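Local coordinates for protein putative polyphosphate kinase 2 (Pseudomonas aeruginosa PAO1, PDB 3CZP) that transfers phosphate from inorganic polyphosphate to AMP, making ADP, and less efficiently to GMP, with magnesium as cofactor, at residues V304-D309 against F363-Y368; L149-F154 against D206-Y211; F395-S400 against T462-W467. All blocks are in the same frame, centred on the assembly; numbering follows the deposited sequence.

Contact 1: residues V304-D309 against F363-Y368; sequences VFEGND and FDRSWY
Phe363 lies beside Val304 on the neighbouring parallel strand, and its O accepts a hydrogen bond from Phe305 N at 2.8 Å. Asp364 is next, paired with Phe305 and directed to the same face of the sheet. Its carboxylate forms a salt bridge with Arg70 of the second subunit. At Arg365 the strand has ended, yet its N still donates to Phe305 O at 2.9 Å. The Arg365 side chain runs across that of Glu306, with guanidinium and carboxylate planes 89° apart. A water joins them: it donates to Glu306 OE1 at 2.7 Å and accepts only a weak bond from Arg365 NE.

Ser366 makes a side-chain link to the first strand. Glu306 OE2 accepts from Ser366 OG at 2.6 Å with its anti lone pair, the one pointing away from OE1. Glu306 reaches the serine by bending at chi2 (-74°). The same serine OG accepts from Tyr368 N at 3.1 Å, which makes an ST turn and leaves the hydroxyl fixed from two directions.

The benzo end of Trp367 meets Val304, with CZ2 3.6 Å from CG2. Tyr368 packs its CB 3.7 Å from Glu306 OE2.

The strand at 304-307 leads into a loop, Gly307 to Lys313, with the GxxxxGK core of a Walker A motif (P-loop), though a glycine replaces the usual Ser or Thr after the lysine. The Asp-Arg-Ser at the end of the adjacent strand is consistent with the Walker B position of the PPK2 family. Two such strand ends side by side are typical of a P-loop kinase fold.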
loop_
_atom_site.group_PDB
_atom_site.type_symbol
_atom_site.label_atom_id
_atom_site.label_comp_id
_atom_site.label_asym_id
_atom_site.label_seq_id
_atom_site.Cartn_x
_atom_site.Cartn_y
_atom_site.Cartn_z
ATOM N N VAL A 304 2.488 -18.196 -12.377
ATOM C CA VAL A 304 3.146 -17.235 -13.225
ATOM C C VAL A 304 2.966 -17.596 -14.700
ATOM O O VAL A 304 3.192 -18.752 -15.086
ATOM C CB VAL A 304 4.661 -17.228 -12.948
ATOM C CG1 VAL A 304 5.382 -16.585 -14.131
ATOM C CG2 VAL A 304 4.996 -16.550 -11.557
ATOM N N PHE A 305 2.572 -16.637 -15.524
ATOM C CA PHE A 305 2.446 -16.866 -16.977
ATOM C C PHE A 305 3.322 -15.966 -17.816
ATOM O O PHE A 305 3.231 -14.742 -17.731
ATOM C CB PHE A 305 0.988 -16.656 -17.443
ATOM C CG PHE A 305 0.049 -17.721 -17.005
ATOM C CD1 PHE A 305 -0.290 -18.780 -17.867
ATOM C CD2 PHE A 305 -0.518 -17.683 -15.740
ATOM C CE1 PHE A 305 -1.168 -19.755 -17.452
ATOM C CE2 PHE A 305 -1.382 -18.701 -15.285
ATOM C CZ PHE A 305 -1.730 -19.708 -16.130
ATOM N N GLU A 306 4.178 -16.589 -18.620
ATOM C CA GLU A 306 4.962 -15.926 -19.616
ATOM C C GLU A 306 4.774 -16.676 -20.945
ATOM O O GLU A 306 4.284 -17.824 -20.974
ATOM C CB GLU A 306 6.449 -15.911 -19.227
ATOM C CG GLU A 306 6.847 -15.292 -17.866
ATOM C CD GLU A 306 6.785 -13.749 -17.776
ATOM O OE1 GLU A 306 6.636 -13.088 -18.808
ATOM O OE2 GLU A 306 6.899 -13.206 -16.628
ATOM N N GLY A 307 5.120 -16.007 -22.045
ATOM C CA GLY A 307 5.224 -16.688 -23.346
ATOM C C GLY A 307 5.353 -15.695 -24.452
ATOM O O GLY A 307 5.252 -14.493 -24.237
ATOM N N ASN A 308 5.538 -16.205 -25.659
ATOM C CA ASN A 308 5.554 -15.387 -26.841
ATOM C C ASN A 308 4.258 -14.541 -26.970
ATOM O O ASN A 308 3.217 -14.870 -26.436
ATOM C CB ASN A 308 5.718 -16.312 -28.071
ATOM C CG ASN A 308 7.087 -17.007 -28.121
ATOM O OD1 ASN A 308 8.146 -16.338 -28.206
ATOM N ND2 ASN A 308 7.076 -18.354 -28.098
ATOM N N ASP A 309 4.343 -13.443 -27.690
ATOM C CA ASP A 309 3.168 -12.656 -27.996
ATOM C C ASP A 309 2.181 -13.523 -28.765
ATOM O O ASP A 309 2.572 -14.369 -29.582
ATOM C CB ASP A 309 3.544 -11.423 -28.793
ATOM C CG ASP A 309 4.266 -10.380 -27.967
ATOM O OD1 ASP A 309 4.086 -10.293 -26.735
ATOM O OD2 ASP A 309 5.014 -9.585 -28.564
ATOM N N PHE A 363 -0.123 -14.232 -12.051
ATOM C CA PHE A 363 0.703 -13.200 -12.570
ATOM C C PHE A 363 0.724 -13.358 -14.085
ATOM O O PHE A 363 1.287 -14.301 -14.637
ATOM C CB PHE A 363 2.109 -13.249 -11.981
ATOM C CG PHE A 363 2.199 -12.789 -10.557
ATOM C CD1 PHE A 363 2.295 -11.442 -10.262
ATOM C CD2 PHE A 363 2.139 -13.705 -9.501
ATOM C CE1 PHE A 363 2.363 -10.990 -8.948
ATOM C CE2 PHE A 363 2.230 -13.270 -8.159
ATOM C CZ PHE A 363 2.342 -11.912 -7.893
ATOM N N ASP A 364 0.067 -12.437 -14.746
ATOM C CA ASP A 364 0.150 -12.346 -16.175
ATOM C C ASP A 364 1.334 -11.463 -16.518
ATOM O O ASP A 364 1.260 -10.235 -16.470
ATOM C CB ASP A 364 -1.153 -11.806 -16.730
ATOM C CG ASP A 364 -1.196 -11.824 -18.257
ATOM O OD1 ASP A 364 -0.230 -12.284 -18.928
ATOM O OD2 ASP A 364 -2.211 -11.356 -18.795
ATOM N N ARG A 365 2.439 -12.131 -16.846
ATOM C CA ARG A 365 3.787 -11.560 -16.800
ATOM C C ARG A 365 4.172 -11.325 -15.353
ATOM O O ARG A 365 3.325 -11.367 -14.479
ATOM C CB ARG A 365 3.910 -10.309 -17.645
ATOM C CG ARG A 365 3.399 -10.512 -19.034
ATOM C CD ARG A 365 3.428 -9.244 -19.797
ATOM N NE ARG A 365 4.773 -8.973 -20.279
ATOM C CZ ARG A 365 5.059 -8.180 -21.308
ATOM N NH1 ARG A 365 4.079 -7.582 -21.986
ATOM N NH2 ARG A 365 6.336 -7.993 -21.680
ATOM N N SER A 366 5.452 -11.199 -15.080
ATOM C CA SER A 366 5.906 -11.413 -13.729
ATOM C C SER A 366 7.254 -10.787 -13.547
ATOM O O SER A 366 7.695 -10.010 -14.380
ATOM C CB SER A 366 5.986 -12.944 -13.449
ATOM O OG SER A 366 7.183 -13.471 -14.046
ATOM N N TRP A 367 7.935 -11.186 -12.465
ATOM C CA TRP A 367 9.304 -10.746 -12.195
ATOM C C TRP A 367 10.341 -11.237 -13.188
ATOM O O TRP A 367 11.452 -10.761 -13.187
ATOM C CB TRP A 367 9.732 -11.196 -10.798
ATOM C CG TRP A 367 9.346 -12.601 -10.415
ATOM C CD1 TRP A 367 10.123 -13.736 -10.526
ATOM C CD2 TRP A 367 8.104 -13.025 -9.811
ATOM N NE1 TRP A 367 9.433 -14.827 -10.049
ATOM C CE2 TRP A 367 8.195 -14.430 -9.615
ATOM C CE3 TRP A 367 6.911 -12.369 -9.491
ATOM C CZ2 TRP A 367 7.188 -15.168 -9.082
ATOM C CZ3 TRP A 367 5.879 -13.108 -8.934
ATOM C CH2 TRP A 367 6.019 -14.502 -8.726
ATOM N N TYR A 368 9.986 -12.227 -13.989
ATOM C CA TYR A 368 10.812 -12.694 -15.107
ATOM C C TYR A 368 11.029 -11.684 -16.228
ATOM O O TYR A 368 11.965 -11.844 -17.047
ATOM C CB TYR A 368 10.316 -14.053 -15.613
ATOM C CG TYR A 368 10.613 -15.137 -14.607
ATOM C CD1 TYR A 368 11.882 -15.662 -14.501
ATOM C CD2 TYR A 368 9.641 -15.578 -13.698
ATOM C CE1 TYR A 368 12.194 -16.644 -13.556
ATOM C CE2 TYR A 368 9.953 -16.573 -12.742
ATOM C CZ TYR A 368 11.239 -17.104 -12.692
ATOM O OH TYR A 368 11.602 -18.067 -11.769
HETATM O O HOH W 1 7.471 -10.543 -18.952
#

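Contact 2: residues L149-F154 against D206-Y211; sequences LFKFWF and DYAPWY. With ACT (acetate ion), chain D; ACT (acetate ion), chain E.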
loop_
_atom_site.group_PDB
_atom_site.type_symbol
_atom_site.label_atom_id
_atom_site.label_comp_id
_atom_site.label_asym_id
_atom_site.label_seq_id
_atom_site.Cartn_x
_atom_site.Cartn_y
_atom_site.Cartn_z
ATOM N N LEU A 149 22.938 1.428 3.123
ATOM C CA LEU A 149 22.556 0.599 4.234
ATOM C C LEU A 149 23.580 0.707 5.342
ATOM O O LEU A 149 24.762 0.325 5.197
ATOM C CB LEU A 149 22.458 -0.858 3.789
ATOM C CG LEU A 149 22.187 -1.856 4.931
ATOM C CD1 LEU A 149 20.851 -1.568 5.631
ATOM C CD2 LEU A 149 22.169 -3.264 4.413
ATOM N N PHE A 150 23.155 1.261 6.448
ATOM C CA PHE A 150 23.966 1.331 7.655
ATOM C C PHE A 150 23.474 0.287 8.660
ATOM O O PHE A 150 22.260 0.150 8.848
ATOM C CB PHE A 150 23.791 2.710 8.301
ATOM C CG PHE A 150 24.331 3.847 7.489
ATOM C CD1 PHE A 150 25.673 4.268 7.651
ATOM C CD2 PHE A 150 23.502 4.570 6.630
ATOM C CE1 PHE A 150 26.151 5.355 6.939
ATOM C CE2 PHE A 150 24.000 5.622 5.906
ATOM C CZ PHE A 150 25.317 6.011 6.052
ATOM N N LYS A 151 24.383 -0.410 9.357
ATOM C CA LYS A 151 23.996 -1.280 10.478
ATOM C C LYS A 151 24.805 -0.923 11.763
ATOM O O LYS A 151 26.027 -1.004 11.790
ATOM C CB LYS A 151 24.181 -2.749 10.123
ATOM C CG LYS A 151 23.619 -3.145 8.771
ATOM C CD LYS A 151 23.729 -4.589 8.566
ATOM C CE LYS A 151 24.867 -4.943 7.617
ATOM N NZ LYS A 151 24.896 -6.326 7.632
ATOM N N PHE A 152 24.100 -0.583 12.833
ATOM C CA PHE A 152 24.747 -0.172 14.040
ATOM C C PHE A 152 24.428 -1.156 15.115
ATOM O O PHE A 152 23.250 -1.470 15.383
ATOM C CB PHE A 152 24.353 1.254 14.473
ATOM C CG PHE A 152 24.787 2.315 13.544
ATOM C CD1 PHE A 152 26.088 2.797 13.544
ATOM C CD2 PHE A 152 23.871 2.892 12.668
ATOM C CE1 PHE A 152 26.450 3.810 12.659
ATOM C CE2 PHE A 152 24.227 3.933 11.820
ATOM C CZ PHE A 152 25.490 4.367 11.794
ATOM N N TRP A 153 25.490 -1.627 15.740
ATOM C CA TRP A 153 25.422 -2.444 16.924
ATOM C C TRP A 153 25.916 -1.645 18.132
ATOM O O TRP A 153 27.098 -1.368 18.270
ATOM C CB TRP A 153 26.278 -3.712 16.736
ATOM C CG TRP A 153 26.343 -4.599 17.982
ATOM C CD1 TRP A 153 27.049 -4.369 19.101
ATOM C CD2 TRP A 153 25.669 -5.832 18.183
ATOM N NE1 TRP A 153 26.831 -5.361 20.025
ATOM C CE2 TRP A 153 25.993 -6.283 19.467
ATOM C CE3 TRP A 153 24.804 -6.599 17.405
ATOM C CZ2 TRP A 153 25.541 -7.485 19.959
ATOM C CZ3 TRP A 153 24.333 -7.794 17.924
ATOM C CH2 TRP A 153 24.699 -8.217 19.163
ATOM N N PHE A 154 24.978 -1.284 18.993
ATOM C CA PHE A 154 25.215 -0.575 20.228
ATOM C C PHE A 154 25.655 -1.562 21.302
ATOM O O PHE A 154 24.906 -2.510 21.629
ATOM C CB PHE A 154 23.931 0.144 20.665
ATOM C CG PHE A 154 23.564 1.300 19.767
ATOM C CD1 PHE A 154 23.858 2.608 20.130
ATOM C CD2 PHE A 154 23.008 1.076 18.507
ATOM C CE1 PHE A 154 23.586 3.658 19.271
ATOM C CE2 PHE A 154 22.688 2.153 17.661
ATOM C CZ PHE A 154 22.978 3.417 18.039
ATOM N N ASP A 206 31.743 -4.967 2.678
ATOM C CA ASP A 206 32.335 -3.678 2.301
ATOM C C ASP A 206 31.246 -2.652 1.880
ATOM O O ASP A 206 31.352 -1.434 2.157
ATOM C CB ASP A 206 33.343 -3.884 1.173
ATOM C CG ASP A 206 34.661 -4.527 1.655
ATOM O OD1 ASP A 206 34.863 -4.739 2.906
ATOM O OD2 ASP A 206 35.478 -4.836 0.748
ATOM N N TYR A 207 30.203 -3.140 1.225
ATOM C CA TYR A 207 29.069 -2.278 0.785
ATOM C C TYR A 207 27.996 -2.089 1.852
ATOM O O TYR A 207 27.078 -1.333 1.654
ATOM C CB TYR A 207 28.433 -2.870 -0.480
ATOM C CG TYR A 207 28.023 -4.300 -0.288
ATOM C CD1 TYR A 207 26.852 -4.612 0.362
ATOM C CD2 TYR A 207 28.855 -5.336 -0.670
ATOM C CE1 TYR A 207 26.494 -5.876 0.600
ATOM C CE2 TYR A 207 28.475 -6.630 -0.459
ATOM C CZ TYR A 207 27.293 -6.882 0.146
ATOM O OH TYR A 207 26.946 -8.143 0.383
ATOM N N ALA A 208 28.069 -2.831 2.962
ATOM C CA ALA A 208 27.140 -2.654 4.057
ATOM C C ALA A 208 27.805 -3.203 5.362
ATOM O O ALA A 208 27.569 -4.342 5.779
ATOM C CB ALA A 208 25.823 -3.324 3.739
ATOM N N PRO A 209 28.718 -2.394 5.952
ATOM C CA PRO A 209 29.462 -2.778 7.146
ATOM C C PRO A 209 28.586 -2.792 8.394
ATOM O O PRO A 209 27.588 -2.074 8.462
ATOM C CB PRO A 209 30.498 -1.666 7.272
ATOM C CG PRO A 209 30.469 -0.940 5.992
ATOM C CD PRO A 209 29.131 -1.066 5.469
ATOM N N TRP A 210 29.002 -3.554 9.402
ATOM C CA TRP A 210 28.450 -3.373 10.743
ATOM C C TRP A 210 29.343 -2.367 11.444
ATOM O O TRP A 210 30.587 -2.479 11.385
ATOM C CB TRP A 210 28.455 -4.686 11.546
ATOM C CG TRP A 210 27.256 -5.481 11.384
ATOM C CD1 TRP A 210 27.091 -6.549 10.561
ATOM C CD2 TRP A 210 26.018 -5.278 12.046
ATOM N NE1 TRP A 210 25.816 -7.045 10.686
ATOM C CE2 TRP A 210 25.140 -6.285 11.603
ATOM C CE3 TRP A 210 25.558 -4.339 12.984
ATOM C CZ2 TRP A 210 23.834 -6.368 12.042
ATOM C CZ3 TRP A 210 24.244 -4.445 13.445
ATOM C CH2 TRP A 210 23.401 -5.425 12.963
ATOM N N TYR A 211 28.727 -1.468 12.197
ATOM C CA TYR A 211 29.502 -0.516 13.009
ATOM C C TYR A 211 29.173 -0.821 14.470
ATOM O O TYR A 211 28.039 -0.684 14.881
ATOM C CB TYR A 211 29.121 0.908 12.627
ATOM C CG TYR A 211 29.415 1.291 11.178
ATOM C CD1 TYR A 211 30.675 1.622 10.794
ATOM C CD2 TYR A 211 28.416 1.295 10.218
ATOM C CE1 TYR A 211 30.967 1.968 9.488
ATOM C CE2 TYR A 211 28.676 1.654 8.920
ATOM C CZ TYR A 211 29.977 1.978 8.568
ATOM O OH TYR A 211 30.294 2.364 7.259
HETATM C C ACT D . 32.339 -7.810 0.087
HETATM O O ACT D . 32.872 -7.644 1.223
HETATM O OXT ACT D . 31.926 -8.969 -0.180
HETATM C CH3 ACT D . 32.189 -6.703 -0.921
HETATM C C ACT E . 28.117 2.314 4.016
HETATM O O ACT E . 28.536 3.076 4.917
HETATM O OXT ACT E . 27.074 1.701 4.318
HETATM C CH3 ACT E . 28.822 2.128 2.691
HETATM O O HOH W 2 25.270 0.503 1.415
#
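Lys151 and Trp210 meet at the edge of the parallel sheet of the first PPK2 domain, where strand 148-155 is joined by the outermost strand 210-214. The chain between them includes helices 158-163 and 186-203, so the connection is a beta-alpha-beta crossover.

The lysine lies across one face of the indole. Its CB sits 3.6 Å from the centroid of the six-membered ring of Trp210, 12° off the normal, a CH-pi contact. The chain runs on over the ring and bends at chi3 (-104°), which brings CE to 3.3 Å from Ala208 O. Lys151 NZ and Trp210 NE1 end up close together, but both are donors and find acceptors elsewhere. NZ forms a salt bridge with Glu139 and bonds to Thr203 O and Tyr111 OH, while NE1 bonds to Thr203 OG1. The far rim of the indole abuts the backbone between Phe152 and Trp153.

Two backbone bonds tie the strands: Tyr211 N to Lys151 O at 2.8 Å and Trp153 N to Tyr211 O at 2.9 Å. Before them the strands are not yet zipped, and buried Lys151 N and Pro209 O have no partner in the model. Further back, a water bridges Leu149 N (3.0 Å) and Tyr207 O (2.6 Å).

The other face of the sheet is aromatic. The Phe152 and Tyr211 rings meet obliquely, centroids 5.6 Å apart and planes at 33°. Tyr211 OH donates to an acetate O at 3.0 Å; the acetate, probably from the crystallisation liquor, lies over a face of the Phe150 ring. Helix 218-238 covers this side. Helices flanking a parallel sheet of order 2-3-1-4-5 are typical of the P-loop fold.

Contact 3: residues F395-S400 against T462-W467; sequences FEEQLS and TEIAPW
Ile464 projects from the turn before strand 467-471 toward helix 382-402 and forks at CB. One branch, CG2, meets the helix directly, 3.5 Å from Ser400 CB. This is a tight approach, but Ser400 was modelled in two conformers, so little rests on it. CG2 also lies 4.1 Å from Glu396 O. The other branch starts with CG1 beside the backbone N of Ile464 and stays extended at chi2 (175°). This carries CD1, the tip, to 3.9 Å from Glu397 CG. Ile464 thus bridges Glu397 and Ser400, three residues apart, nearly one helical turn.

The next residue, Ala465, touches the helix with its CB, 3.3 Å from Glu396 OE1. A water passes between that oxygen (2.7 Å) and Thr462 OG1 (2.9 Å). Thr462 OG1 also accepts from Ala465 N at 2.9 Å, an ST motif that holds the turn closed.

Glu396 is buried but well supplied. OE1 forms a salt bridge with Lys408, and OE2 takes bonds from Tyr368 OH and Trp367 NE1. The carboxylate is therefore probably ionised. Direct contact between helix and turn is van der Waals touch; polar links are indirect, through the water and Lys408, which also bonds weakly to Ala465 O.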
loop_
_atom_site.group_PDB
_atom_site.type_symbol
_atom_site.label_atom_id
_atom_site.label_comp_id
_atom_site.label_asym_id
_atom_site.label_seq_id
_atom_site.Cartn_x
_atom_site.Cartn_y
_atom_site.Cartn_z
ATOM N N PHE A 395 13.925 -15.383 -3.875
ATOM C CA PHE A 395 12.507 -14.984 -3.751
ATOM C C PHE A 395 11.549 -16.161 -3.741
ATOM O O PHE A 395 10.741 -16.334 -2.837
ATOM C CB PHE A 395 12.204 -14.044 -4.935
ATOM C CG PHE A 395 10.778 -13.538 -5.034
ATOM C CD1 PHE A 395 10.061 -13.163 -3.919
ATOM C CD2 PHE A 395 10.164 -13.453 -6.265
ATOM C CE1 PHE A 395 8.736 -12.644 -4.030
ATOM C CE2 PHE A 395 8.823 -12.965 -6.362
ATOM C CZ PHE A 395 8.134 -12.548 -5.258
ATOM N N GLU A 396 11.677 -17.013 -4.745
ATOM C CA GLU A 396 10.812 -18.175 -4.900
ATOM C C GLU A 396 10.982 -19.182 -3.798
ATOM O O GLU A 396 10.024 -19.841 -3.409
ATOM C CB GLU A 396 10.995 -18.825 -6.276
ATOM C CG GLU A 396 10.391 -17.919 -7.353
ATOM C CD GLU A 396 10.575 -18.429 -8.766
ATOM O OE1 GLU A 396 11.114 -19.543 -8.958
ATOM O OE2 GLU A 396 10.181 -17.670 -9.673
ATOM N N GLU A 397 12.210 -19.282 -3.294
ATOM C CA GLU A 397 12.500 -20.127 -2.132
ATOM C C GLU A 397 11.870 -19.617 -0.861
ATOM O O GLU A 397 11.395 -20.420 -0.065
ATOM C CB GLU A 397 13.998 -20.253 -1.956
ATOM C CG GLU A 397 14.427 -20.962 -0.731
ATOM C CD GLU A 397 15.956 -20.998 -0.592
ATOM O OE1 GLU A 397 16.566 -19.911 -0.359
ATOM O OE2 GLU A 397 16.508 -22.118 -0.737
ATOM N N GLN A 398 11.913 -18.293 -0.646
ATOM C CA GLN A 398 11.210 -17.657 0.479
ATOM C C GLN A 398 9.712 -18.021 0.425
ATOM O O GLN A 398 9.096 -18.319 1.433
ATOM C CB GLN A 398 11.376 -16.110 0.494
ATOM C CG GLN A 398 12.789 -15.476 0.787
ATOM C CD GLN A 398 13.287 -15.787 2.211
ATOM O OE1 GLN A 398 14.296 -16.493 2.375
ATOM N NE2 GLN A 398 12.582 -15.269 3.244
ATOM N N LEU A 399 9.106 -17.947 -0.753
ATOM C CA LEU A 399 7.690 -18.237 -0.926
ATOM C C LEU A 399 7.438 -19.748 -0.604
ATOM O O LEU A 399 6.561 -20.090 0.181
ATOM C CB LEU A 399 7.235 -17.880 -2.355
ATOM C CG LEU A 399 7.356 -16.441 -2.880
ATOM C CD1 LEU A 399 6.768 -16.372 -4.328
ATOM C CD2 LEU A 399 6.704 -15.381 -1.849
ATOM N N SER A 400 8.202 -20.637 -1.221
ATOM C CA SER A 400 8.088 -22.092 -0.997
ATOM C C SER A 400 8.181 -22.460 0.485
ATOM O O SER A 400 7.406 -23.270 0.994
ATOM C CB SER A 400 9.204 -22.814 -1.760
ATOM O OG SER A 400 9.065 -24.221 -1.703
ATOM N N THR A 462 14.141 -24.770 -10.858
ATOM C CA THR A 462 14.760 -25.363 -9.692
ATOM C C THR A 462 13.881 -26.510 -9.222
ATOM O O THR A 462 12.770 -26.622 -9.674
ATOM C CB THR A 462 14.915 -24.325 -8.546
ATOM O OG1 THR A 462 13.642 -23.769 -8.191
ATOM C CG2 THR A 462 15.841 -23.197 -8.937
ATOM N N GLU A 463 14.393 -27.332 -8.308
ATOM C CA GLU A 463 13.597 -28.352 -7.635
ATOM C C GLU A 463 12.386 -27.764 -6.899
ATOM O O GLU A 463 11.307 -28.330 -6.925
ATOM C CB GLU A 463 14.499 -29.124 -6.668
ATOM C CG GLU A 463 13.799 -30.131 -5.717
ATOM C CD GLU A 463 13.929 -31.589 -6.159
ATOM O OE1 GLU A 463 13.890 -31.886 -7.383
ATOM O OE2 GLU A 463 14.049 -32.449 -5.254
ATOM N N ILE A 464 12.597 -26.615 -6.261
ATOM C CA ILE A 464 11.562 -25.878 -5.529
ATOM C C ILE A 464 10.498 -25.265 -6.447
ATOM O O ILE A 464 9.338 -25.334 -6.154
ATOM C CB ILE A 464 12.214 -24.747 -4.666
ATOM C CG1 ILE A 464 12.763 -25.345 -3.367
ATOM C CG2 ILE A 464 11.261 -23.551 -4.474
ATOM C CD1 ILE A 464 13.555 -24.296 -2.496
ATOM N N ALA A 465 10.926 -24.690 -7.551
ATOM C CA ALA A 465 10.029 -24.083 -8.539
ATOM C C ALA A 465 10.446 -24.401 -9.959
ATOM O O ALA A 465 11.125 -23.590 -10.588
ATOM C CB ALA A 465 9.984 -22.546 -8.350
ATOM N N PRO A 466 10.022 -25.570 -10.497
ATOM C CA PRO A 466 10.337 -25.860 -11.895
ATOM C C PRO A 466 9.568 -25.011 -12.907
ATOM O O PRO A 466 8.420 -24.620 -12.687
ATOM C CB PRO A 466 9.999 -27.350 -12.050
ATOM C CG PRO A 466 9.167 -27.723 -10.878
ATOM C CD PRO A 466 9.269 -26.655 -9.838
ATOM N N TRP A 467 10.221 -24.706 -14.025
ATOM C CA TRP A 467 9.520 -24.177 -15.181
ATOM C C TRP A 467 8.768 -25.268 -15.967
ATOM O O TRP A 467 9.320 -26.312 -16.211
ATOM C CB TRP A 467 10.510 -23.523 -16.117
ATOM C CG TRP A 467 10.742 -22.120 -15.768
ATOM C CD1 TRP A 467 11.784 -21.639 -15.088
ATOM C CD2 TRP A 467 9.897 -21.007 -16.087
ATOM N NE1 TRP A 467 11.677 -20.303 -14.954
ATOM C CE2 TRP A 467 10.518 -19.869 -15.540
ATOM C CE3 TRP A 467 8.683 -20.864 -16.788
ATOM C CZ2 TRP A 467 9.974 -18.584 -15.646
ATOM C CZ3 TRP A 467 8.122 -19.599 -16.886
ATOM C CH2 TRP A 467 8.777 -18.456 -16.343
HETATM O O HOH W 3 13.348 -20.931 -8.385
#

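From the N terminus, contact 2 comes first. It closes the loop from 149-154 to 206-211 and adds the last strand to the sheet of the first PPK2 domain. Contacts 1 and 3 follow in the second domain. Contact 1 closes the loop from 304-309 to 363-368, joining two neighbouring strands of its sheet. Contact 3 then ties helix 382-402 to the turn that leads into strand 467-471. The three loops run in series; none nests in or crosses another. Contacts 1 and 3 touch through Trp367, Tyr368, Phe395, Glu396 and Trp467. Contact 2 stands apart, its centre about 37 Å from that of contact 1.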